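Local coordinates for NAD-dependent epimerase/dehydratase (Bacteroides thetaiotaomicron, PDB 3DHN), which probably binds NAD or NADP through a Rossmann-type fold and may act as an oxidoreductase or epimerase, though its substrate is not established, at residues Gly111-Ala119 against Leu177-Asp185. Sequence-based numbering, arbitrary orientation.
Sequences GGAGSLFIA and LGKDDMIVD
F117 is held through both its backbone N-H and its C=O by the loop that follows strand 176-178. Its N gives a nearly straight hydrogen bond (177°) to D180 O at 3.0 Å, and its O accepts the N-H of M182 at 2.8 Å. The two bonds flank D181, making an isolated beta bridge between F117 and D181.

The close-packed part is apolar. In M182, a selenomethionine, the anti first torsion (chi1 178°) and extended chain carry SE to I118 CG2 at 3.9 Å; the bend at chi3 then turns CE to A113 CB, also 3.9 Å away. A long, flexible methionine-type chain suits this place, since it can serve two differently placed partners. L116 crosses it at about a right angle, bringing CD1 to within 4.1 Å of M182 CE; the other branch, CD2, rests on D180 O at 3.6 Å. A113 opens the type I turn that ends at L116, and its small methyl leaves the selenomethionine tip close by.

The solvent side is more open. D181 is exposed, a fitting place for a carboxylate; its OD1 lies 3.3 Å from F117 CB, and its plane stands 75° from the phenyl ring. Phenylalanine suits its partly exposed place because the broad ring reaches both D180 CB and D181 OD1. An alanine in place of F117 would probably leave these two side chains without the ring beside them.

D180 directs OD1 elsewhere, into a salt bridge with R214 of strand 213-218, whose guanidinium also binds S115 OG. The contact thus joins the loop after strand 106-110 to the one leaving edge strand 176-178 of the Rossmann-type sheet, with Y145 of helix 135-149 touching S115 and D180, and L116 packing on strands 156-161 and 213-218.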
# COMPACT_ATOMS: atom_id res chain seq x y z
N GLY A 111 -2.65 2.13 -0.85
CA GLY A 111 -3.96 2.65 -1.15
C GLY A 111 -4.21 2.83 -2.63
O GLY A 111 -3.56 2.20 -3.46
N GLY A 112 -5.17 3.70 -2.97
CA GLY A 112 -5.50 3.97 -4.36
C GLY A 112 -5.60 5.46 -4.59
O GLY A 112 -5.42 6.24 -3.65
N ALA A 113 -5.90 5.87 -5.82
CA ALA A 113 -6.00 7.29 -6.13
C ALA A 113 -7.45 7.79 -6.10
O ALA A 113 -7.70 8.99 -6.11
CB ALA A 113 -5.40 7.57 -7.51
N GLY A 114 -8.38 6.85 -6.04
CA GLY A 114 -9.79 7.20 -6.02
C GLY A 114 -10.23 8.23 -4.99
O GLY A 114 -11.05 9.11 -5.31
N SER A 115 -9.72 8.14 -3.77
CA SER A 115 -10.12 9.07 -2.71
C SER A 115 -9.40 10.41 -2.71
O SER A 115 -9.70 11.28 -1.90
CB SER A 115 -9.96 8.41 -1.34
OG SER A 115 -8.63 7.96 -1.13
N LEU A 116 -8.45 10.58 -3.63
CA LEU A 116 -7.70 11.83 -3.71
C LEU A 116 -8.57 12.93 -4.33
O LEU A 116 -9.43 12.64 -5.16
CB LEU A 116 -6.44 11.64 -4.57
CG LEU A 116 -5.30 10.79 -3.98
CD1 LEU A 116 -4.24 10.54 -5.04
CD2 LEU A 116 -4.69 11.50 -2.77
N PHE A 117 -8.34 14.17 -3.92
CA PHE A 117 -9.10 15.30 -4.46
C PHE A 117 -8.43 15.75 -5.76
O PHE A 117 -7.20 15.79 -5.86
CB PHE A 117 -9.10 16.48 -3.48
CG PHE A 117 -10.03 16.31 -2.30
CD1 PHE A 117 -11.41 16.23 -2.49
CD2 PHE A 117 -9.52 16.20 -1.01
CE1 PHE A 117 -12.26 16.05 -1.40
CE2 PHE A 117 -10.36 16.02 0.08
CZ PHE A 117 -11.74 15.94 -0.12
N ILE A 118 -9.24 16.09 -6.76
CA ILE A 118 -8.72 16.58 -8.04
C ILE A 118 -9.18 18.03 -8.16
O ILE A 118 -8.72 18.78 -9.02
CB ILE A 118 -9.26 15.78 -9.23
CG1 ILE A 118 -10.78 15.89 -9.31
CG2 ILE A 118 -8.83 14.33 -9.11
CD1 ILE A 118 -11.37 15.32 -10.57
N ALA A 119 -10.11 18.41 -7.29
CA ALA A 119 -10.64 19.77 -7.25
C ALA A 119 -11.25 19.90 -5.87
O ALA A 119 -11.47 18.90 -5.19
CB ALA A 119 -11.70 19.99 -8.34
N LEU A 177 5.78 14.79 -2.38
CA LEU A 177 4.95 14.07 -1.42
C LEU A 177 3.84 15.03 -1.00
O LEU A 177 4.10 16.18 -0.65
CB LEU A 177 5.76 13.63 -0.19
CG LEU A 177 6.78 12.50 -0.43
CD1 LEU A 177 7.54 12.22 0.85
CD2 LEU A 177 6.09 11.24 -0.92
N GLY A 178 2.61 14.55 -1.06
CA GLY A 178 1.49 15.39 -0.70
C GLY A 178 0.64 14.76 0.38
O GLY A 178 1.03 13.75 0.98
N LYS A 179 -0.52 15.35 0.62
CA LYS A 179 -1.44 14.85 1.64
C LYS A 179 -2.71 14.29 0.99
O LYS A 179 -2.75 13.11 0.65
CB LYS A 179 -1.78 15.98 2.62
CG LYS A 179 -2.36 15.48 3.95
CD LYS A 179 -2.73 16.63 4.87
CE LYS A 179 -2.84 16.17 6.32
NZ LYS A 179 -3.82 15.06 6.51
N ASP A 180 -3.72 15.13 0.80
CA ASP A 180 -4.98 14.66 0.22
C ASP A 180 -5.30 15.08 -1.22
O ASP A 180 -6.25 14.57 -1.82
CB ASP A 180 -6.15 15.05 1.12
CG ASP A 180 -6.06 14.43 2.49
OD1 ASP A 180 -5.76 13.21 2.58
OD2 ASP A 180 -6.30 15.15 3.49
N ASP A 181 -4.52 16.00 -1.77
CA ASP A 181 -4.76 16.45 -3.15
C ASP A 181 -3.91 15.67 -4.13
O ASP A 181 -2.73 15.43 -3.88
CB ASP A 181 -4.43 17.94 -3.31
CG ASP A 181 -5.43 18.83 -2.62
OD1 ASP A 181 -6.58 18.39 -2.39
OD2 ASP A 181 -5.07 19.99 -2.32
N MSE A 182 -4.50 15.29 -5.25
CA MSE A 182 -3.78 14.56 -6.28
C MSE A 182 -2.61 15.39 -6.81
O MSE A 182 -2.75 16.60 -7.06
CB MSE A 182 -4.73 14.19 -7.43
CG MSE A 182 -4.06 13.44 -8.58
SE MSE A 182 -5.35 12.68 -9.84
CE MSE A 182 -5.90 11.18 -8.76
N ILE A 183 -1.45 14.76 -6.97
CA ILE A 183 -0.25 15.44 -7.47
C ILE A 183 -0.15 15.32 -8.99
O ILE A 183 -0.10 14.21 -9.54
CB ILE A 183 1.04 14.83 -6.86
CG1 ILE A 183 0.98 14.84 -5.33
CG2 ILE A 183 2.26 15.60 -7.37
CD1 ILE A 183 0.76 16.22 -4.72
N VAL A 184 -0.10 16.46 -9.68
CA VAL A 184 0.00 16.45 -11.14
C VAL A 184 1.25 17.18 -11.62
O VAL A 184 1.79 18.04 -10.91
CB VAL A 184 -1.23 17.12 -11.80
CG1 VAL A 184 -2.51 16.40 -11.38
CG2 VAL A 184 -1.30 18.59 -11.42
N ASP A 185 1.71 16.84 -12.81
CA ASP A 185 2.87 17.49 -13.39
C ASP A 185 2.43 18.72 -14.19
O ASP A 185 1.25 19.07 -14.19
CB ASP A 185 3.64 16.52 -14.30
CG ASP A 185 2.81 16.02 -15.46
OD1 ASP A 185 1.74 16.61 -15.72
OD2 ASP A 185 3.25 15.05 -16.13